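Local coordinates for restriction endonuclease (Mycobacterium sp., PDB 4F0Q), which cleaves DNA that carries methylated cytosine, working as a tetrameric, modification-dependent restriction endonuclease, at residues Gly295-Phe300 and Ser328-Val333; Gln355-Gln360 and Gly383-Thr388; Gly389-Gln394 and Val406-Gly411. All coordinates share one frame; numbering follows the deposited sequence.

Overall arrangement
All three contacts belong to the nuclease part of the chain. Contact 1 is at the surface, where the start of helix 297-314 meets a glycine-rich loop. It is polar, with one salt bridge and a bridging water. Contact 2 is buried and joins two parallel strands of the mixed sheet. It carries the magnesium ion, and the side chain of Lys297 from contact 1 comes within about 4 Å of that metal. Contact 3 is also buried but mainly apolar. It shares the sheet with contact 2, since strand 406-409 runs beside strand 381-387. Contacts 1 and 2 touch, whereas the nearest atoms of contacts 1 and 3 are about 7 Å apart.

Contact 1: Gly295-Phe300 and Ser328-Val333; sequences GRKHAF and SGDGGV
Lys297 and Asp330 form a salt bridge, with NZ of Lys297 3.1 Å from OD1 of Asp330. The ammonium meets the oxygen from above the carboxylate plane, 68° out of it. The two side chains cross at about a right angle. In Lys297, CG is anti to the backbone N (chi1 178°) and the chain stays extended as far as CE. It bends only at chi4 (63°), which turns NZ to the acid. On the way CE passes the carbonyl of Gly329, 3.4 Å from its O.

Water 1 is a second polar link. It accepts the N-H of Gly329 and lies in the plane of the His298 ring, 3.2 Å from NE2. The other ring nitrogen, ND1, is hydrogen-bonded to Glu301 one turn later, which fixes the rotation of the ring.

The contact joins the first turn of helix 297-314 to the loop between strands 319-324 and 335-342. That loop leads to Asp334, a magnesium ligand, which is consistent with the metal-binding aspartate of the PD-(D/E)XK nuclease fold.

Packing centres on the His298 ring. The N of Ser328 lies over one face, 3.5 Å above its plane and toward the rim. CD of Lys297 lies over the opposite face. CE1 of His298 is 3.2 Å from O of Gly329, near the ring plane. Ser328 also packs on Pro257 of the second subunit.

Contact 2: Gln355-Gln360 and Gly383-Thr388; sequences QAKCIQ and GVYVTT. With MG (magnesium ion), chain E.
Gln355-Lys357 and Gly383-Thr387 are neighbouring parallel strands, 15° apart in direction, joined by backbone hydrogen bonds from Gln355 N to Val384 O, from Val386 N to Gln355 O and from Lys357 N to Val386 O, each 2.9 Å long.

The side chain of Gln355 lies beside Tyr385, pointing the same way. Its CG sits over one face of the tyrosine ring, 3.6 Å from the centroid and 16° off the normal, a CH-pi contact. The chain then bends at chi2 (62°), and the amide swings out to the magnesium ion. OE1 of Gln355 binds the metal at 2.1 Å. The backbone O of Ala356 binds it at the same distance. Three waters and Asp334 complete six ligands.

Strand 347-357 is the middle strand of the five-stranded mixed sheet, and strand 381-387 is its parallel neighbour. The sequence Gln-Ala-Lys at 355-357, together with Asp334, is consistent with a PD-(D/E)XK site in which glutamine replaces the usual acid. Lys357 runs extended beside Tyr385. Its CB lies at the edge of that ring, in its plane, and its CD is 3.7 Å from the tyrosine OH. Helix 367-374 covers this face of the sheet through Val373. On the other face, Ala356 and Val386 pack against Ala304 of helix 297-314.

Toward the C-terminal ends, a side chain adds a bond: OG1 of Thr387 donates to O of Lys357 at 2.9 Å. The same OG1 is hydrogen-bonded to N of Gly389. CG1 of Ile359 rests 3.7 Å from that hydroxyl oxygen, and SG of Cys358 is 4.1 Å from CG2 of Thr388.

Contact 3: Gly389-Gln394 and Val406-Gly411; sequences GSFSRQ and VVLIAG
Phe391 and Leu408 make the main apolar contact. CD2 of Leu408 stands over the centre of the phenyl face, 3.7 Å from the centroid and 12° off the normal, a CH-pi contact. CB of the same leucine is 3.6 Å from CE2 of Phe391, so the leucine meets the ring with CB as well as its methyls, CD2 over the face. CG of Phe391 is anti to the carbonyl carbon (chi1 -60°), which carries the ring back over strand 406-409. The backbone N of Ile409 lies near the plane of the ring, at its edge, 3.9 Å from CE2. CB of Ala410 adds a looser contact, 4.2 Å from CE2 of Phe391.

The ring also packs edge-to-face with Tyr385 and touches Val370 of helix 367-374. It thus lies between that helix and strand 406-409, the outermost strand of the five-stranded sheet within this chain. Strand 390-391 itself pairs with strand 364-365 in a separate small parallel sheet. Helix 393-401 then carries the chain from there to strand 406-409.

The polar part is a single backbone hydrogen bond, from N of Gly411 to O of Gly389. It is 3.0 Å long and bent, with an N-H...O angle of 137°, and the donor lies in the carbonyl plane. It ties the loop after strand 381-387 to the first turn of helix 411-425, next to the N-cap residue Ala410. CB of Ala410 touches the same carbonyl O of Gly389 at 3.3 Å. At the other end of strand 406-409, O of Val406 is hydrogen-bonded to Thr348 of the third subunit.

Contact 1: Gly295-Phe300 and Ser328-Val333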
loop_
_atom_site.group_PDB
_atom_site.type_symbol
_atom_site.label_atom_id
_atom_site.label_comp_id
_atom_site.label_asym_id
_atom_site.label_seq_id
_atom_site.Cartn_x
_atom_site.Cartn_y
_atom_site.Cartn_z
ATOM N N GLY A 295 22.830 -6.859 22.374
ATOM C CA GLY A 295 24.110 -6.695 21.709
ATOM C C GLY A 295 24.135 -7.365 20.349
ATOM O O GLY A 295 25.199 -7.562 19.763
ATOM N N ARG A 296 22.956 -7.717 19.847
ATOM C CA ARG A 296 22.828 -8.349 18.539
ATOM C C ARG A 296 21.839 -7.582 17.665
ATOM O O ARG A 296 20.659 -7.926 17.591
ATOM C CB ARG A 296 22.391 -9.806 18.690
ATOM C CG ARG A 296 23.368 -10.660 19.481
ATOM C CD ARG A 296 22.865 -12.084 19.633
ATOM N NE ARG A 296 23.843 -12.940 20.300
ATOM C CZ ARG A 296 23.918 -13.105 21.617
ATOM N NH1 ARG A 296 23.071 -12.472 22.416
ATOM N NH2 ARG A 296 24.840 -13.904 22.135
ATOM N N LYS A 297 22.337 -6.546 17.000
ATOM C CA LYS A 297 21.503 -5.629 16.226
ATOM C C LYS A 297 20.915 -6.257 14.962
ATOM O O LYS A 297 19.696 -6.264 14.763
ATOM C CB LYS A 297 22.320 -4.386 15.863
ATOM C CG LYS A 297 21.586 -3.359 15.018
ATOM C CD LYS A 297 22.508 -2.204 14.657
ATOM C CE LYS A 297 21.806 -1.183 13.781
ATOM N NZ LYS A 297 20.661 -0.544 14.483
ATOM N N HIS A 298 21.786 -6.785 14.110
ATOM C CA HIS A 298 21.368 -7.272 12.799
ATOM C C HIS A 298 20.678 -8.636 12.859
ATOM O O HIS A 298 19.864 -8.969 11.994
ATOM C CB HIS A 298 22.557 -7.285 11.840
ATOM C CG HIS A 298 23.253 -5.964 11.736
ATOM N ND1 HIS A 298 22.854 -4.980 10.858
ATOM C CD2 HIS A 298 24.310 -5.457 12.415
ATOM C CE1 HIS A 298 23.641 -3.927 10.993
ATOM N NE2 HIS A 298 24.531 -4.190 11.932
ATOM N N ALA A 299 21.001 -9.420 13.883
ATOM C CA ALA A 299 20.280 -10.659 14.136
ATOM C C ALA A 299 18.846 -10.307 14.509
ATOM O O ALA A 299 17.892 -10.977 14.097
ATOM C CB ALA A 299 20.946 -11.445 15.251
ATOM N N PHE A 300 18.703 -9.237 15.285
ATOM C CA PHE A 300 17.390 -8.718 15.632
ATOM C C PHE A 300 16.709 -8.147 14.398
ATOM O O PHE A 300 15.486 -8.137 14.314
ATOM C CB PHE A 300 17.489 -7.651 16.723
ATOM C CG PHE A 300 16.158 -7.090 17.137
ATOM C CD1 PHE A 300 15.321 -7.808 17.975
ATOM C CD2 PHE A 300 15.743 -5.848 16.686
ATOM C CE1 PHE A 300 14.093 -7.297 18.357
ATOM C CE2 PHE A 300 14.517 -5.331 17.063
ATOM C CZ PHE A 300 13.692 -6.057 17.901
ATOM N N SER A 328 26.609 -4.913 9.146
ATOM C CA SER A 328 27.319 -4.055 10.088
ATOM C C SER A 328 26.975 -2.593 9.828
ATOM O O SER A 328 26.716 -2.203 8.691
ATOM C CB SER A 328 28.830 -4.269 9.978
ATOM O OG SER A 328 29.305 -3.912 8.692
ATOM N N GLY A 329 26.974 -1.790 10.885
ATOM C CA GLY A 329 26.642 -0.382 10.767
ATOM C C GLY A 329 25.176 -0.109 11.046
ATOM O O GLY A 329 24.488 -0.929 11.655
ATOM N N ASP A 330 24.696 1.045 10.594
ATOM C CA ASP A 330 23.315 1.447 10.838
ATOM C C ASP A 330 22.773 2.264 9.668
ATOM O O ASP A 330 23.536 2.808 8.872
ATOM C CB ASP A 330 23.225 2.251 12.139
ATOM C CG ASP A 330 21.794 2.462 12.601
ATOM O OD1 ASP A 330 20.937 1.602 12.308
ATOM O OD2 ASP A 330 21.527 3.488 13.262
ATOM N N GLY A 331 21.450 2.340 9.568
ATOM C CA GLY A 331 20.802 3.108 8.521
ATOM C C GLY A 331 19.320 3.276 8.794
ATOM O O GLY A 331 18.810 2.790 9.803
ATOM N N GLY A 332 18.628 3.967 7.895
ATOM C CA GLY A 332 17.205 4.206 8.052
ATOM C C GLY A 332 16.377 2.945 7.897
ATOM O O GLY A 332 15.471 2.684 8.689
ATOM N N VAL A 333 16.691 2.159 6.872
ATOM C CA VAL A 333 15.963 0.927 6.596
ATOM C C VAL A 333 16.807 -0.292 6.954
ATOM O O VAL A 333 17.968 -0.388 6.559
ATOM C CB VAL A 333 15.550 0.844 5.116
ATOM C CG1 VAL A 333 14.755 -0.426 4.854
ATOM C CG2 VAL A 333 14.742 2.073 4.726
HETATM O O HOH W 1 27.091 -2.807 13.155
#

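Contact 2: Gln355-Gln360 and Gly383-Thr388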
loop_
_atom_site.group_PDB
_atom_site.type_symbol
_atom_site.label_atom_id
_atom_site.label_comp_id
_atom_site.label_asym_id
_atom_site.label_seq_id
_atom_site.Cartn_x
_atom_site.Cartn_y
_atom_site.Cartn_z
ATOM N N GLN A 355 12.197 -1.589 9.620
ATOM C CA GLN A 355 13.119 -0.996 10.578
ATOM C C GLN A 355 13.011 -1.722 11.910
ATOM O O GLN A 355 11.913 -1.977 12.392
ATOM C CB GLN A 355 12.811 0.487 10.774
ATOM C CG GLN A 355 13.509 1.110 11.973
ATOM C CD GLN A 355 15.018 1.062 11.861
ATOM O OE1 GLN A 355 15.709 0.655 12.796
ATOM N NE2 GLN A 355 15.540 1.483 10.715
ATOM N N ALA A 356 14.153 -2.055 12.500
ATOM C CA ALA A 356 14.172 -2.788 13.759
ATOM C C ALA A 356 15.013 -2.072 14.807
ATOM O O ALA A 356 16.147 -1.674 14.536
ATOM C CB ALA A 356 14.698 -4.192 13.536
ATOM N N LYS A 357 14.461 -1.910 16.005
ATOM C CA LYS A 357 15.217 -1.288 17.088
ATOM C C LYS A 357 14.987 -1.972 18.432
ATOM O O LYS A 357 13.897 -1.909 18.997
ATOM C CB LYS A 357 14.907 0.207 17.189
ATOM C CG LYS A 357 15.866 0.958 18.097
ATOM C CD LYS A 357 15.727 2.461 17.950
ATOM C CE LYS A 357 16.785 3.181 18.770
ATOM N NZ LYS A 357 16.727 4.655 18.588
ATOM N N CYS A 358 16.031 -2.623 18.936
ATOM C CA CYS A 358 15.955 -3.334 20.205
ATOM C C CYS A 358 16.338 -2.436 21.376
ATOM O O CYS A 358 17.509 -2.351 21.751
ATOM C CB CYS A 358 16.855 -4.570 20.176
ATOM S SG CYS A 358 16.868 -5.521 21.710
ATOM N N ILE A 359 15.345 -1.764 21.946
ATOM C CA ILE A 359 15.555 -0.925 23.119
ATOM C C ILE A 359 14.894 -1.568 24.329
ATOM O O ILE A 359 14.261 -2.616 24.208
ATOM C CB ILE A 359 14.960 0.478 22.923
ATOM C CG1 ILE A 359 13.453 0.384 22.679
ATOM C CG2 ILE A 359 15.651 1.194 21.774
ATOM C CD1 ILE A 359 12.779 1.724 22.484
ATOM N N GLN A 360 15.051 -0.941 25.491
ATOM C CA GLN A 360 14.385 -1.398 26.705
ATOM C C GLN A 360 12.882 -1.463 26.478
ATOM O O GLN A 360 12.299 -0.534 25.920
ATOM C CB GLN A 360 14.689 -0.458 27.873
ATOM C CG GLN A 360 16.096 -0.574 28.438
ATOM C CD GLN A 360 16.241 -1.715 29.427
ATOM O OE1 GLN A 360 17.349 -2.050 29.846
ATOM N NE2 GLN A 360 15.120 -2.315 29.811
ATOM N N GLY A 383 5.654 0.755 5.274
ATOM C CA GLY A 383 6.723 0.557 6.232
ATOM C C GLY A 383 6.327 -0.379 7.354
ATOM O O GLY A 383 5.155 -0.722 7.501
ATOM N N VAL A 384 7.311 -0.803 8.139
ATOM C CA VAL A 384 7.052 -1.607 9.327
ATOM C C VAL A 384 8.151 -1.396 10.370
ATOM O O VAL A 384 9.339 -1.497 10.068
ATOM C CB VAL A 384 6.883 -3.110 8.989
ATOM C CG1 VAL A 384 8.040 -3.612 8.138
ATOM C CG2 VAL A 384 6.736 -3.936 10.260
ATOM N N TYR A 385 7.746 -1.080 11.596
ATOM C CA TYR A 385 8.698 -0.792 12.662
ATOM C C TYR A 385 8.567 -1.805 13.795
ATOM O O TYR A 385 7.560 -1.836 14.502
ATOM C CB TYR A 385 8.495 0.633 13.186
ATOM C CG TYR A 385 9.739 1.279 13.760
ATOM C CD1 TYR A 385 10.537 0.612 14.683
ATOM C CD2 TYR A 385 10.120 2.558 13.373
ATOM C CE1 TYR A 385 11.672 1.203 15.206
ATOM C CE2 TYR A 385 11.254 3.156 13.891
ATOM C CZ TYR A 385 12.025 2.474 14.806
ATOM O OH TYR A 385 13.154 3.066 15.323
ATOM N N VAL A 386 9.594 -2.630 13.960
ATOM C CA VAL A 386 9.617 -3.653 14.997
ATOM C C VAL A 386 10.536 -3.246 16.147
ATOM O O VAL A 386 11.721 -2.955 15.947
ATOM C CB VAL A 386 10.076 -5.011 14.434
ATOM C CG1 VAL A 386 10.061 -6.071 15.525
ATOM C CG2 VAL A 386 9.194 -5.425 13.269
ATOM N N THR A 387 9.978 -3.224 17.353
ATOM C CA THR A 387 10.741 -2.844 18.534
ATOM C C THR A 387 10.312 -3.652 19.754
ATOM O O THR A 387 9.178 -4.128 19.831
ATOM C CB THR A 387 10.607 -1.332 18.831
ATOM O OG1 THR A 387 11.338 -1.003 20.019
ATOM C CG2 THR A 387 9.145 -0.947 19.012
ATOM N N THR A 388 11.230 -3.812 20.701
ATOM C CA THR A 388 10.944 -4.529 21.937
ATOM C C THR A 388 10.202 -3.636 22.927
ATOM O O THR A 388 9.584 -4.121 23.874
ATOM C CB THR A 388 12.235 -5.053 22.593
ATOM O OG1 THR A 388 13.170 -3.977 22.734
ATOM C CG2 THR A 388 12.861 -6.148 21.743
HETATM MG MG MG E . 17.357 -0.545 13.283
HETATM O O HOH W 2 18.594 -2.180 13.650
HETATM O O HOH W 3 18.035 0.263 15.081
HETATM O O HOH W 4 18.453 0.570 11.864
#

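Contact 3: Gly389-Gln394 and Val406-Gly411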
loop_
_atom_site.group_PDB
_atom_site.type_symbol
_atom_site.label_atom_id
_atom_site.label_comp_id
_atom_site.label_asym_id
_atom_site.label_seq_id
_atom_site.Cartn_x
_atom_site.Cartn_y
_atom_site.Cartn_z
ATOM N N GLY A 389 10.270 -2.329 22.699
ATOM C CA GLY A 389 9.602 -1.369 23.558
ATOM C C GLY A 389 8.275 -0.911 22.986
ATOM O O GLY A 389 7.556 -1.687 22.359
ATOM N N SER A 390 7.951 0.359 23.204
ATOM C CA SER A 390 6.699 0.925 22.716
ATOM C C SER A 390 6.954 2.160 21.860
ATOM O O SER A 390 8.076 2.659 21.793
ATOM C CB SER A 390 5.785 1.291 23.887
ATOM O OG SER A 390 5.482 0.154 24.675
ATOM N N PHE A 391 5.907 2.643 21.203
ATOM C CA PHE A 391 5.987 3.886 20.450
ATOM C C PHE A 391 5.356 5.007 21.265
ATOM O O PHE A 391 4.293 4.826 21.860
ATOM C CB PHE A 391 5.284 3.750 19.096
ATOM C CG PHE A 391 5.862 2.674 18.219
ATOM C CD1 PHE A 391 6.971 2.927 17.428
ATOM C CD2 PHE A 391 5.295 1.411 18.185
ATOM C CE1 PHE A 391 7.504 1.940 16.621
ATOM C CE2 PHE A 391 5.825 0.419 17.379
ATOM C CZ PHE A 391 6.931 0.685 16.597
ATOM N N SER A 392 6.017 6.159 21.295
ATOM C CA SER A 392 5.541 7.302 22.067
ATOM C C SER A 392 4.182 7.777 21.573
ATOM O O SER A 392 3.792 7.497 20.440
ATOM C CB SER A 392 6.551 8.448 22.011
ATOM O OG SER A 392 6.727 8.906 20.682
ATOM N N ARG A 393 3.465 8.496 22.431
ATOM C CA ARG A 393 2.138 8.985 22.088
ATOM C C ARG A 393 2.201 9.955 20.915
ATOM O O ARG A 393 1.358 9.915 20.018
ATOM C CB ARG A 393 1.482 9.660 23.293
ATOM C CG ARG A 393 0.022 10.001 23.069
ATOM C CD ARG A 393 -0.635 10.550 24.321
ATOM N NE ARG A 393 -2.090 10.530 24.206
ATOM C CZ ARG A 393 -2.810 11.488 23.631
ATOM N NH1 ARG A 393 -2.210 12.553 23.117
ATOM N NH2 ARG A 393 -4.131 11.381 23.572
ATOM N N GLN A 394 3.211 10.819 20.923
ATOM C CA GLN A 394 3.371 11.820 19.877
ATOM C C GLN A 394 3.656 11.175 18.524
ATOM O O GLN A 394 3.192 11.654 17.490
ATOM C CB GLN A 394 4.481 12.807 20.243
ATOM C CG GLN A 394 4.570 14.008 19.316
ATOM C CD GLN A 394 3.281 14.809 19.272
ATOM O OE1 GLN A 394 2.556 14.900 20.263
ATOM N NE2 GLN A 394 2.988 15.394 18.117
ATOM N N VAL A 406 2.578 3.064 7.980
ATOM C CA VAL A 406 3.575 2.252 8.665
ATOM C C VAL A 406 2.928 1.299 9.669
ATOM O O VAL A 406 2.116 1.707 10.500
ATOM C CB VAL A 406 4.639 3.132 9.365
ATOM C CG1 VAL A 406 3.977 4.221 10.200
ATOM C CG2 VAL A 406 5.572 2.281 10.215
ATOM N N VAL A 407 3.282 0.022 9.573
ATOM C CA VAL A 407 2.785 -0.984 10.501
ATOM C C VAL A 407 3.624 -0.976 11.773
ATOM O O VAL A 407 4.850 -1.058 11.718
ATOM C CB VAL A 407 2.819 -2.390 9.873
ATOM C CG1 VAL A 407 2.346 -3.433 10.874
ATOM C CG2 VAL A 407 1.970 -2.429 8.613
ATOM N N LEU A 408 2.957 -0.872 12.918
ATOM C CA LEU A 408 3.650 -0.817 14.200
ATOM C C LEU A 408 3.675 -2.174 14.893
ATOM O O LEU A 408 2.631 -2.778 15.133
ATOM C CB LEU A 408 3.003 0.222 15.117
ATOM C CG LEU A 408 3.031 1.674 14.639
ATOM C CD1 LEU A 408 2.455 2.598 15.701
ATOM C CD2 LEU A 408 4.445 2.092 14.268
ATOM N N ILE A 409 4.875 -2.645 15.210
ATOM C CA ILE A 409 5.047 -3.886 15.954
ATOM C C ILE A 409 5.853 -3.629 17.224
ATOM O O ILE A 409 7.085 -3.577 17.196
ATOM C CB ILE A 409 5.743 -4.969 15.108
ATOM C CG1 ILE A 409 4.993 -5.181 13.790
ATOM C CG2 ILE A 409 5.838 -6.275 15.884
ATOM C CD1 ILE A 409 5.567 -6.282 12.924
ATOM N N ALA A 410 5.144 -3.459 18.338
ATOM C CA ALA A 410 5.776 -3.175 19.619
ATOM C C ALA A 410 6.069 -4.457 20.395
ATOM O O ALA A 410 6.018 -5.553 19.837
ATOM C CB ALA A 410 4.907 -2.237 20.444
ATOM N N GLY A 411 6.363 -4.306 21.683
ATOM C CA GLY A 411 6.783 -5.414 22.523
ATOM C C GLY A 411 5.800 -6.564 22.641
ATOM O O GLY A 411 6.187 -7.727 22.534
#